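Local coordinates for protein short-chain type dehydrogenase/reductase (Mycobacterium ulcerans, PDB 3SVT) that probably acts as an NAD-dependent oxidoreductase of the short-chain dehydrogenase/reductase family, built on a Rossmann-type fold, at residues A29-V32 with S37-I40; T70-E75 with V95-G100; G90-V95 with K132-E137; L177-L182 with F244-V249; A231-F236 with Q248-D253. All coordinates share one frame; numbering follows the deposited sequence.

How the contacts relate
All five contacts are buried, and they join helices or loops to the central parallel sheet or to the loop that leads into one of its strands. Contacts 2 and 5 lie nearest the chain's centre, about 10 Å from it, against 15 to 17 Å for the rest. Contacts 1 and 5 are purely apolar across their segments and touch through Met235 and Gly30. Contact 2 sets a methyl against a histidine edge and Ala99. Contacts 2 and 3 share Val95 of strand 94-97, and Glu75 ties them by a salt bridge to Lys132. Contacts 3 and 4 each add one bridging water to a small alanine contact, and both touch the second subunit. Contacts 4 and 5 share Gln248 and Val249 and lie against the third subunit.

Contact 1: A29-V32 with S37-I40; sequences AGLV and SVMI
The contact belongs to the first beta-alpha-beta unit of the chain, strand 13-17, helix 22-33 and strand 37-42. It joins the last part of the helix to the start of the strand that follows. Val38 carries the strand side. One of its methyls, CG2, meets both helix residues. Leu31 touches it most closely through CB, and the distance from Leu31 CB to Val38 CG2 is 3.6 Å. Val32 reaches it with a branch, Val32 CG2 to Val38 CG2 at 3.7 Å. The same Val32 CG2 methyl lies 4.0 Å from Val38 CB. The two valines meet at a slant, methyl against methyl. In Val38 the CG1 branch stands opposite the backbone N (chi1 -179°), and the CG2 branch, beside that N, faces the helix. Leu31 also packs on Tyr14 of strand 13-17. Val38 packs on Val16 of that strand. The backbones come nearest at Val32 and Ser37, with their CA atoms 6.1 Å apart. The Ser37 CB points away from the helix, and its side chain touches Trp88 and His89 of helix 75-89, so the strand puts successive residues on its two sides. The joining is apolar throughout. Such a helix, laid over two parallel strands that it connects, is the beta-alpha-beta crossover of the Rossmann fold.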
# COMPACT_ATOMS: atom_id res chain seq x y z
N ALA B 29 -11.45 -27.06 -13.53
CA ALA B 29 -12.82 -27.39 -13.91
C ALA B 29 -13.38 -26.30 -14.82
O ALA B 29 -13.92 -26.58 -15.89
CB ALA B 29 -13.70 -27.53 -12.68
N GLY B 30 -13.28 -25.06 -14.35
CA GLY B 30 -13.72 -23.90 -15.11
C GLY B 30 -13.18 -23.83 -16.52
O GLY B 30 -13.92 -23.60 -17.49
N LEU B 31 -11.87 -24.00 -16.65
CA LEU B 31 -11.20 -23.90 -17.96
C LEU B 31 -11.59 -25.01 -18.92
O LEU B 31 -11.89 -24.77 -20.11
CB LEU B 31 -9.67 -23.90 -17.76
CG LEU B 31 -9.10 -22.62 -17.14
CD1 LEU B 31 -7.63 -22.79 -16.74
CD2 LEU B 31 -9.24 -21.44 -18.07
N VAL B 32 -11.59 -26.24 -18.42
CA VAL B 32 -11.98 -27.38 -19.26
C VAL B 32 -13.42 -27.19 -19.74
O VAL B 32 -13.71 -27.39 -20.93
CB VAL B 32 -11.82 -28.75 -18.55
CG1 VAL B 32 -12.37 -29.85 -19.43
CG2 VAL B 32 -10.33 -29.01 -18.23
N SER B 37 -7.71 -26.72 -22.98
CA SER B 37 -6.83 -27.82 -22.59
C SER B 37 -6.06 -27.44 -21.33
O SER B 37 -5.40 -26.40 -21.26
CB SER B 37 -5.85 -28.15 -23.71
OG SER B 37 -6.54 -28.75 -24.78
N VAL B 38 -6.16 -28.29 -20.32
CA VAL B 38 -5.50 -28.06 -19.06
C VAL B 38 -4.61 -29.25 -18.71
O VAL B 38 -5.00 -30.40 -18.89
CB VAL B 38 -6.53 -27.86 -17.95
CG1 VAL B 38 -5.80 -27.57 -16.61
CG2 VAL B 38 -7.49 -26.71 -18.31
N MET B 39 -3.40 -28.96 -18.22
CA MET B 39 -2.61 -29.91 -17.46
C MET B 39 -2.61 -29.47 -16.00
O MET B 39 -2.22 -28.32 -15.67
CB MET B 39 -1.16 -29.97 -17.96
CG MET B 39 -0.37 -31.14 -17.37
SD MET B 39 1.36 -31.18 -17.86
CE MET B 39 1.20 -31.94 -19.48
N ILE B 40 -3.08 -30.36 -15.13
CA ILE B 40 -2.98 -30.18 -13.69
C ILE B 40 -1.76 -30.92 -13.14
O ILE B 40 -1.52 -32.08 -13.47
CB ILE B 40 -4.22 -30.66 -12.92
CG1 ILE B 40 -4.60 -32.12 -13.28
CG2 ILE B 40 -5.40 -29.72 -13.19
CD1 ILE B 40 -5.76 -32.69 -12.44

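Contact 2: T70-E75 with V95-G100; sequences TDITNE and VVHCAG
His97, at the end of strand 94-97, is the first residue to meet Ile72. Its ring takes the Ile72 methyl at the edge, in the ring plane, with Ile72 CD1 3.8 Å from His97 CE1. Ring and isoleucine come from opposite directions. A chi1 of 173° swings the ring off its own backbone N and carries it from the strand toward the loop. Both ring nitrogens have partners elsewhere: ND1 bonds to Thr17 OG1 and NE2 to Thr127 OG1. Past Cys98, Ala99 points its CB at the same methyl, Ile72 CD1 to Ala99 CB at 3.9 Å. Its backbone N lies over one face of the His97 ring, toward the rim, and bonds to Thr17 OG1.

Ile72 sits in a type I turn from Asp71 to Asn74, closed by Asn74 N to Asp71 O at 2.9 Å. An Asx turn overlies it, with Thr73 N to Asp71 OD1 at 2.8 Å. Thr73 OG1 also bonds to Asp71 OD1, at 2.6 Å, from the same face of the carboxylate plane.

The contact joins the loops after strands 64-69 and 94-97. They lie at the C-terminal edge of the parallel sheet, where Rossmann dehydrogenases generally bind their dinucleotide. The chemistry is divided. A polar turn shapes the loop, and one methyl rests against the edge of a histidine ring whose rotation the two hydroxyl bonds would hold.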
# COMPACT_ATOMS: atom_id res chain seq x y z
N THR B 70 4.14 -33.95 -9.87
CA THR B 70 5.22 -32.98 -9.85
C THR B 70 5.39 -32.47 -8.42
O THR B 70 4.43 -32.01 -7.81
CB THR B 70 4.87 -31.76 -10.72
OG1 THR B 70 4.70 -32.14 -12.09
CG2 THR B 70 5.93 -30.67 -10.62
N ASP B 71 6.60 -32.59 -7.87
CA ASP B 71 6.92 -31.95 -6.62
C ASP B 71 7.62 -30.64 -6.98
O ASP B 71 8.79 -30.63 -7.37
CB ASP B 71 7.83 -32.82 -5.75
CG ASP B 71 8.32 -32.10 -4.49
OD1 ASP B 71 8.21 -30.86 -4.38
OD2 ASP B 71 8.82 -32.77 -3.59
N ILE B 72 6.88 -29.54 -6.83
CA ILE B 72 7.35 -28.24 -7.30
C ILE B 72 8.53 -27.69 -6.49
O ILE B 72 9.04 -26.65 -6.86
CB ILE B 72 6.21 -27.13 -7.32
CG1 ILE B 72 5.71 -26.83 -5.92
CG2 ILE B 72 5.03 -27.52 -8.23
CD1 ILE B 72 5.10 -25.42 -5.82
N THR B 73 8.95 -28.36 -5.41
CA THR B 73 10.20 -28.00 -4.74
C THR B 73 11.43 -28.55 -5.47
O THR B 73 12.57 -28.21 -5.14
CB THR B 73 10.23 -28.42 -3.23
OG1 THR B 73 10.27 -29.85 -3.09
CG2 THR B 73 9.02 -27.84 -2.49
N ASN B 74 11.21 -29.38 -6.49
CA ASN B 74 12.28 -29.85 -7.37
C ASN B 74 12.13 -29.19 -8.73
O ASN B 74 11.15 -29.43 -9.43
CB ASN B 74 12.22 -31.38 -7.52
CG ASN B 74 12.41 -32.12 -6.20
OD1 ASN B 74 13.00 -31.59 -5.23
ND2 ASN B 74 11.92 -33.37 -6.15
N GLU B 75 13.08 -28.34 -9.10
CA GLU B 75 12.94 -27.53 -10.31
C GLU B 75 12.91 -28.35 -11.60
O GLU B 75 12.27 -27.99 -12.58
CB GLU B 75 14.08 -26.51 -10.40
CG GLU B 75 14.03 -25.58 -11.62
CD GLU B 75 15.16 -24.56 -11.67
OE1 GLU B 75 16.09 -24.59 -10.82
OE2 GLU B 75 15.12 -23.73 -12.60
N VAL B 95 -1.03 -19.81 -17.00
CA VAL B 95 -0.76 -20.60 -15.83
C VAL B 95 -1.57 -20.03 -14.71
O VAL B 95 -1.67 -18.82 -14.58
CB VAL B 95 0.76 -20.52 -15.40
CG1 VAL B 95 1.01 -21.25 -14.09
CG2 VAL B 95 1.65 -21.07 -16.47
N VAL B 96 -2.11 -20.92 -13.88
CA VAL B 96 -2.66 -20.56 -12.59
C VAL B 96 -1.96 -21.39 -11.54
O VAL B 96 -2.06 -22.64 -11.53
CB VAL B 96 -4.17 -20.77 -12.52
CG1 VAL B 96 -4.72 -20.14 -11.21
CG2 VAL B 96 -4.88 -20.16 -13.74
N HIS B 97 -1.23 -20.70 -10.66
CA HIS B 97 -0.37 -21.35 -9.69
C HIS B 97 -1.05 -21.35 -8.32
O HIS B 97 -1.07 -20.35 -7.61
CB HIS B 97 1.04 -20.70 -9.70
CG HIS B 97 1.95 -21.21 -8.62
ND1 HIS B 97 2.36 -22.52 -8.54
CD2 HIS B 97 2.51 -20.57 -7.55
CE1 HIS B 97 3.14 -22.68 -7.48
NE2 HIS B 97 3.26 -21.51 -6.87
N CYS B 98 -1.64 -22.50 -7.99
CA CYS B 98 -2.34 -22.68 -6.72
C CYS B 98 -1.59 -23.56 -5.72
O CYS B 98 -2.03 -23.65 -4.54
CB CYS B 98 -3.71 -23.31 -6.95
SG CYS B 98 -4.57 -22.66 -8.36
N ALA B 99 -0.54 -24.24 -6.18
CA ALA B 99 0.25 -25.10 -5.32
C ALA B 99 0.98 -24.26 -4.29
O ALA B 99 1.55 -23.22 -4.63
CB ALA B 99 1.24 -25.92 -6.14
N GLY B 100 0.95 -24.71 -3.05
CA GLY B 100 1.51 -23.96 -1.94
C GLY B 100 0.83 -24.38 -0.66
O GLY B 100 -0.28 -24.89 -0.68

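Contact 3: G90-V95 with K132-E137; sequences GRLHGV and KHAARE
The backbones come nearest at Leu92 and Glu137, with CA atoms 6.5 Å apart, and again at Val95 and Ala134, 7.4 Å between CA atoms. Here helix 113-140 packs on the start of strand 94-97 and the loop before it, as part of a helix layer on the parallel sheet of the Rossmann fold. Ala134 is the helix residue that both apolar side chains meet. Its CB faces the segment 90-95 and receives a methyl of Val95, with Val95 CG2 3.6 Å from Ala134 CB. At a chi1 of 175° this is the Val95 branch next to the backbone N. Leu92 approaches the same alanine more loosely. Its CD2 lies 4.2 Å from Ala134 CB and at the same distance from the carbonyl oxygen, Ala134 O. Leu92 also packs on Val85 and Thr86 of helix 75-89 and on Leu15 of strand 13-17, so it lies between two helices and the sheet.

One water joins the backbones beyond this apolar patch. It accepts from Leu92 N at 3.0 Å and donates to Glu137 O at 2.7 Å. The Glu137 carboxylate turns off to a salt bridge with Arg140. Lys132 NZ forms a salt bridge with Glu75 OE2 and also bonds to Val111 O and Ser113 OG of the second subunit. Arg136 NE bonds to Thr109 O of that subunit. The contact therefore combines a small methyl patch, closer at Val95 than at Leu92, with a water that satisfies one backbone N-H and one carbonyl where the two segments do not bond directly.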
# COMPACT_ATOMS: atom_id res chain seq x y z
N GLY B 90 1.84 -27.04 -28.72
CA GLY B 90 2.87 -26.13 -29.24
C GLY B 90 2.97 -24.78 -28.55
O GLY B 90 3.97 -24.08 -28.72
N ARG B 91 1.95 -24.42 -27.77
CA ARG B 91 1.93 -23.13 -27.10
C ARG B 91 1.30 -23.23 -25.73
O ARG B 91 0.38 -23.99 -25.55
CB ARG B 91 1.15 -22.12 -27.94
CG ARG B 91 1.56 -20.67 -27.65
CD ARG B 91 0.84 -19.66 -28.54
NE ARG B 91 0.69 -18.36 -27.88
CZ ARG B 91 0.11 -17.29 -28.43
NH1 ARG B 91 -0.37 -17.33 -29.67
NH2 ARG B 91 0.01 -16.16 -27.73
N LEU B 92 1.81 -22.45 -24.78
CA LEU B 92 1.25 -22.39 -23.42
C LEU B 92 0.66 -21.01 -23.25
O LEU B 92 1.38 -20.01 -23.25
CB LEU B 92 2.31 -22.67 -22.35
CG LEU B 92 1.88 -22.51 -20.88
CD1 LEU B 92 0.85 -23.56 -20.48
CD2 LEU B 92 3.07 -22.58 -19.95
N HIS B 93 -0.67 -20.95 -23.12
CA HIS B 93 -1.40 -19.69 -23.06
C HIS B 93 -1.41 -19.09 -21.66
O HIS B 93 -1.58 -17.89 -21.50
CB HIS B 93 -2.82 -19.89 -23.58
CG HIS B 93 -2.87 -20.15 -25.05
ND1 HIS B 93 -2.75 -21.41 -25.58
CD2 HIS B 93 -2.93 -19.29 -26.10
CE1 HIS B 93 -2.79 -21.33 -26.90
NE2 HIS B 93 -2.90 -20.05 -27.24
N GLY B 94 -1.27 -19.91 -20.65
CA GLY B 94 -1.30 -19.34 -19.31
C GLY B 94 -1.09 -20.34 -18.22
O GLY B 94 -1.02 -21.54 -18.46
N VAL B 95 -1.03 -19.81 -17.00
CA VAL B 95 -0.76 -20.60 -15.83
C VAL B 95 -1.57 -20.03 -14.71
O VAL B 95 -1.67 -18.82 -14.58
CB VAL B 95 0.76 -20.52 -15.40
CG1 VAL B 95 1.01 -21.25 -14.09
CG2 VAL B 95 1.65 -21.07 -16.47
N LYS B 132 9.60 -19.06 -13.70
CA LYS B 132 10.80 -19.06 -14.53
C LYS B 132 10.54 -19.83 -15.81
O LYS B 132 10.72 -19.30 -16.91
CB LYS B 132 11.95 -19.71 -13.76
CG LYS B 132 13.33 -19.77 -14.45
CD LYS B 132 14.35 -20.34 -13.50
CE LYS B 132 15.66 -20.73 -14.17
NZ LYS B 132 16.55 -21.46 -13.18
N HIS B 133 10.11 -21.08 -15.67
CA HIS B 133 10.01 -21.96 -16.82
C HIS B 133 8.76 -21.73 -17.65
O HIS B 133 8.80 -21.79 -18.89
CB HIS B 133 10.18 -23.42 -16.37
CG HIS B 133 11.56 -23.72 -15.87
ND1 HIS B 133 12.61 -23.99 -16.72
CD2 HIS B 133 12.08 -23.73 -14.62
CE1 HIS B 133 13.71 -24.18 -16.01
NE2 HIS B 133 13.41 -24.02 -14.73
N ALA B 134 7.64 -21.45 -16.98
CA ALA B 134 6.42 -21.14 -17.72
C ALA B 134 6.60 -19.86 -18.55
O ALA B 134 6.18 -19.79 -19.73
CB ALA B 134 5.27 -20.98 -16.74
N ALA B 135 7.22 -18.86 -17.92
CA ALA B 135 7.53 -17.59 -18.56
C ALA B 135 8.36 -17.78 -19.83
O ALA B 135 8.09 -17.12 -20.83
CB ALA B 135 8.25 -16.67 -17.60
N ARG B 136 9.36 -18.65 -19.79
CA ARG B 136 10.19 -18.87 -20.99
C ARG B 136 9.30 -19.21 -22.21
O ARG B 136 9.47 -18.65 -23.27
CB ARG B 136 11.19 -19.99 -20.78
CG ARG B 136 12.33 -19.67 -19.82
CD ARG B 136 13.20 -20.93 -19.59
NE ARG B 136 14.37 -20.64 -18.77
CZ ARG B 136 15.36 -21.49 -18.50
NH1 ARG B 136 15.36 -22.74 -18.96
NH2 ARG B 136 16.37 -21.09 -17.74
N GLU B 137 8.36 -20.14 -22.03
CA GLU B 137 7.53 -20.59 -23.15
C GLU B 137 6.51 -19.55 -23.55
O GLU B 137 6.26 -19.35 -24.74
CB GLU B 137 6.82 -21.90 -22.85
CG GLU B 137 7.74 -23.06 -22.48
CD GLU B 137 8.77 -23.37 -23.54
OE1 GLU B 137 8.52 -23.09 -24.72
OE2 GLU B 137 9.84 -23.88 -23.18
O HOH W 1 4.31 -21.02 -25.71

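Contact 4: L177-L182 with F244-V249; sequences LAADEL and FVTGQV
Van der Waals packing centres on Ala179. Its CB points at the loop and lies 3.4 Å from Thr246 OG1. It also meets the bare backbone of Gly247, with Ala179 CB 3.5 Å from Gly247 CA. The CA atoms of Ala179 and Gly247 are 5.1 Å apart, a close approach between small residues. Gly247 has a positive phi of 78° and presents its CA to the alanine methyl. Ala179 also packs on Leu258 of the third subunit.

The polar link across the contact runs through one water. This water donates to Ala179 O at 2.8 Å and accepts from Thr246 OG1 at 2.6 Å. The Thr246 hydroxyl is trans to its own amide nitrogen (chi1 -165°) and so turned to the helix. It is also hydrogen-bonded to Val189 N, so the strand and the water share it.

A further bond lies within the loop. Gln248 NE2 donates to Thr246 O at 3.1 Å, nearly straight at the hydrogen (170°). The donor stands above the carbonyl plane. Gln248 OE1 bonds to Asn251 N of the third subunit.

This is small-residue packing of helix on loop within the Rossmann-type fold. It lies near the end of helix 163-182, where the loop before strand 249-252 passes beside it. Strand 187-198 touches both segments, through Val189 to Ala178 and Arg188 to Thr246, while helix 113-140 packs on Ala178 and Leu182.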
# COMPACT_ATOMS: atom_id res chain seq x y z
N LEU B 177 7.31 -8.04 -9.85
CA LEU B 177 8.61 -7.99 -10.52
C LEU B 177 8.54 -8.59 -11.93
O LEU B 177 8.99 -7.97 -12.90
CB LEU B 177 9.64 -8.74 -9.69
CG LEU B 177 11.08 -8.89 -10.18
CD1 LEU B 177 11.69 -7.52 -10.46
CD2 LEU B 177 11.90 -9.68 -9.13
N ALA B 178 7.99 -9.81 -12.03
CA ALA B 178 7.84 -10.49 -13.31
C ALA B 178 6.97 -9.71 -14.33
O ALA B 178 7.30 -9.64 -15.54
CB ALA B 178 7.31 -11.91 -13.09
N ALA B 179 5.86 -9.15 -13.85
CA ALA B 179 5.01 -8.29 -14.68
C ALA B 179 5.88 -7.16 -15.28
O ALA B 179 5.77 -6.85 -16.46
CB ALA B 179 3.85 -7.69 -13.84
N ASP B 180 6.72 -6.55 -14.45
CA ASP B 180 7.58 -5.43 -14.88
C ASP B 180 8.56 -5.90 -15.98
O ASP B 180 8.70 -5.26 -17.02
CB ASP B 180 8.34 -4.87 -13.68
CG ASP B 180 8.85 -3.42 -13.88
OD1 ASP B 180 8.84 -2.88 -15.00
OD2 ASP B 180 9.24 -2.81 -12.85
N GLU B 181 9.20 -7.05 -15.73
CA GLU B 181 10.18 -7.62 -16.65
C GLU B 181 9.62 -8.15 -17.96
O GLU B 181 10.29 -8.07 -18.98
CB GLU B 181 10.97 -8.76 -15.98
CG GLU B 181 12.16 -8.26 -15.21
CD GLU B 181 12.94 -9.38 -14.52
OE1 GLU B 181 13.05 -10.47 -15.10
OE2 GLU B 181 13.44 -9.16 -13.39
N LEU B 182 8.42 -8.71 -17.90
CA LEU B 182 7.89 -9.51 -18.97
C LEU B 182 6.81 -8.80 -19.76
O LEU B 182 6.33 -9.34 -20.75
CB LEU B 182 7.35 -10.83 -18.41
CG LEU B 182 8.37 -11.71 -17.67
CD1 LEU B 182 7.64 -12.93 -17.08
CD2 LEU B 182 9.56 -12.12 -18.57
N PHE B 244 -5.00 -5.65 -20.70
CA PHE B 244 -4.24 -4.49 -20.26
C PHE B 244 -4.05 -4.51 -18.75
O PHE B 244 -3.65 -3.49 -18.16
CB PHE B 244 -4.96 -3.20 -20.67
CG PHE B 244 -4.06 -2.03 -20.78
CD1 PHE B 244 -2.97 -2.06 -21.65
CD2 PHE B 244 -4.33 -0.86 -20.07
CE1 PHE B 244 -2.13 -0.97 -21.77
CE2 PHE B 244 -3.50 0.23 -20.20
CZ PHE B 244 -2.40 0.17 -21.04
N VAL B 245 -4.27 -5.67 -18.12
CA VAL B 245 -4.20 -5.75 -16.64
C VAL B 245 -2.96 -6.58 -16.32
O VAL B 245 -2.90 -7.77 -16.62
CB VAL B 245 -5.47 -6.41 -16.04
CG1 VAL B 245 -5.38 -6.53 -14.48
CG2 VAL B 245 -6.72 -5.62 -16.44
N THR B 246 -1.96 -5.93 -15.76
CA THR B 246 -0.81 -6.67 -15.28
C THR B 246 -0.23 -5.98 -14.06
O THR B 246 -0.42 -4.76 -13.86
CB THR B 246 0.27 -6.80 -16.37
OG1 THR B 246 1.22 -7.81 -15.97
CG2 THR B 246 0.98 -5.44 -16.61
N GLY B 247 0.44 -6.78 -13.25
CA GLY B 247 1.12 -6.32 -12.04
C GLY B 247 0.21 -6.06 -10.86
O GLY B 247 0.62 -5.41 -9.90
N GLN B 248 -1.04 -6.55 -10.95
CA GLN B 248 -2.05 -6.28 -9.93
C GLN B 248 -2.05 -7.36 -8.88
O GLN B 248 -1.64 -8.50 -9.15
CB GLN B 248 -3.43 -6.16 -10.59
CG GLN B 248 -3.52 -5.05 -11.64
CD GLN B 248 -3.03 -3.74 -11.05
OE1 GLN B 248 -3.59 -3.26 -10.07
NE2 GLN B 248 -1.94 -3.20 -11.60
N VAL B 249 -2.49 -6.98 -7.67
CA VAL B 249 -2.60 -7.89 -6.53
C VAL B 249 -4.01 -7.68 -5.95
O VAL B 249 -4.28 -6.68 -5.33
CB VAL B 249 -1.53 -7.62 -5.46
CG1 VAL B 249 -1.79 -8.49 -4.22
CG2 VAL B 249 -0.15 -7.88 -6.00
O HOH W 2 3.32 -7.67 -17.51

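Contact 5: A231-F236 with Q248-D253; sequences ANMAMF and QVINVD
Met233 makes the tight part of the contact, reaching from helix 227-238 to two residues of strand 249-252. Its terminal methyl carries the closest touches. Met233 CE lies 3.5 Å from Ile250 CG2 and 3.7 Å from Val252 CG2, so one methyl is set against two branches from the same strand face. The Met233 side chain starts out extended (chi1 -179°). It then bends at chi2 and again at chi3 (67° and 77°), which folds the methyl back over the strand. Its nearer carbons therefore also pass along Val252, with Met233 CB 3.9 Å from Val252 CG2. Met233 and Val252 run past each other in opposite directions, whereas Ile250 is met at an angle.

The looser part lies beyond this patch. The touching residues are buried; the flanking Asn232, Met235 and Val249 are partly exposed. SD of Met233 is 4.2 Å from Ile250 CG2, a slack approach. Phe236 of the third subunit packs on Met233, and the Phe236 rings of the two subunits stack. On the other side of the strand, Asn251 points away from the helix. Asn251 ND2 donates to Asp253 OD2 at 2.9 Å from above the carboxylate plane, and it also bonds to Ser155 OG. The strand pairs in parallel with strand 187-198, whose Ile192 touches Met233. A helix packed by apolar side chains on parallel strands in this way is typical of the three-layer Rossmann fold of short-chain dehydrogenases.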
# COMPACT_ATOMS: atom_id res chain seq x y z
N ALA B 231 -11.95 -19.01 -8.90
CA ALA B 231 -11.86 -19.51 -10.29
C ALA B 231 -12.31 -18.45 -11.28
O ALA B 231 -11.70 -18.28 -12.31
CB ALA B 231 -12.69 -20.80 -10.46
N ASN B 232 -13.39 -17.75 -10.95
CA ASN B 232 -13.93 -16.68 -11.80
C ASN B 232 -12.90 -15.54 -12.02
O ASN B 232 -12.71 -15.06 -13.14
CB ASN B 232 -15.18 -16.07 -11.14
CG ASN B 232 -16.42 -16.97 -11.20
OD1 ASN B 232 -16.58 -17.83 -12.07
ND2 ASN B 232 -17.34 -16.73 -10.26
N MET B 233 -12.24 -15.11 -10.95
CA MET B 233 -11.21 -14.07 -11.04
C MET B 233 -10.02 -14.56 -11.85
O MET B 233 -9.46 -13.79 -12.64
CB MET B 233 -10.71 -13.64 -9.65
CG MET B 233 -9.66 -12.54 -9.67
SD MET B 233 -10.25 -10.95 -10.26
CE MET B 233 -11.13 -10.43 -8.77
N ALA B 234 -9.62 -15.81 -11.63
CA ALA B 234 -8.48 -16.33 -12.36
C ALA B 234 -8.78 -16.38 -13.85
O ALA B 234 -7.98 -15.96 -14.66
CB ALA B 234 -8.06 -17.71 -11.84
N MET B 235 -9.97 -16.89 -14.19
CA MET B 235 -10.36 -17.00 -15.59
C MET B 235 -10.46 -15.62 -16.24
O MET B 235 -10.02 -15.41 -17.37
CB MET B 235 -11.67 -17.80 -15.73
CG MET B 235 -11.52 -19.28 -15.37
SD MET B 235 -13.04 -20.25 -15.44
CE MET B 235 -13.42 -20.06 -17.15
N PHE B 236 -11.05 -14.67 -15.53
CA PHE B 236 -11.06 -13.30 -16.04
C PHE B 236 -9.65 -12.79 -16.29
O PHE B 236 -9.37 -12.27 -17.37
CB PHE B 236 -11.79 -12.35 -15.09
CG PHE B 236 -11.67 -10.90 -15.49
CD1 PHE B 236 -12.33 -10.43 -16.61
CD2 PHE B 236 -10.87 -10.03 -14.78
CE1 PHE B 236 -12.20 -9.12 -17.01
CE2 PHE B 236 -10.76 -8.70 -15.18
CZ PHE B 236 -11.43 -8.27 -16.30
N GLN B 248 -1.04 -6.55 -10.95
CA GLN B 248 -2.05 -6.28 -9.93
C GLN B 248 -2.05 -7.36 -8.88
O GLN B 248 -1.64 -8.50 -9.15
CB GLN B 248 -3.43 -6.16 -10.59
CG GLN B 248 -3.52 -5.05 -11.64
CD GLN B 248 -3.03 -3.74 -11.05
OE1 GLN B 248 -3.59 -3.26 -10.07
NE2 GLN B 248 -1.94 -3.20 -11.60
N VAL B 249 -2.49 -6.98 -7.67
CA VAL B 249 -2.60 -7.89 -6.53
C VAL B 249 -4.01 -7.68 -5.95
O VAL B 249 -4.28 -6.68 -5.33
CB VAL B 249 -1.53 -7.62 -5.46
CG1 VAL B 249 -1.79 -8.49 -4.22
CG2 VAL B 249 -0.15 -7.88 -6.00
N ILE B 250 -4.91 -8.64 -6.18
CA ILE B 250 -6.37 -8.42 -6.06
C ILE B 250 -6.98 -9.39 -5.03
O ILE B 250 -6.82 -10.62 -5.18
CB ILE B 250 -7.05 -8.66 -7.44
CG1 ILE B 250 -6.50 -7.71 -8.50
CG2 ILE B 250 -8.57 -8.48 -7.34
CD1 ILE B 250 -6.97 -8.00 -9.99
N ASN B 251 -7.65 -8.85 -4.00
CA ASN B 251 -8.27 -9.69 -3.01
C ASN B 251 -9.65 -10.14 -3.45
O ASN B 251 -10.43 -9.33 -3.94
CB ASN B 251 -8.37 -9.01 -1.62
CG ASN B 251 -7.05 -9.01 -0.87
OD1 ASN B 251 -6.01 -8.73 -1.45
ND2 ASN B 251 -7.09 -9.29 0.43
N VAL B 252 -9.93 -11.44 -3.27
CA VAL B 252 -11.27 -12.05 -3.44
C VAL B 252 -11.61 -12.58 -2.05
O VAL B 252 -11.36 -13.77 -1.71
CB VAL B 252 -11.25 -13.18 -4.46
CG1 VAL B 252 -12.62 -13.89 -4.51
CG2 VAL B 252 -10.87 -12.64 -5.86
N ASP B 253 -12.15 -11.69 -1.22
CA ASP B 253 -12.19 -11.94 0.24
C ASP B 253 -13.41 -11.39 0.97
O ASP B 253 -13.45 -11.37 2.20
CB ASP B 253 -10.91 -11.38 0.85
CG ASP B 253 -10.85 -9.87 0.86
OD1 ASP B 253 -11.80 -9.19 0.39
OD2 ASP B 253 -9.82 -9.36 1.37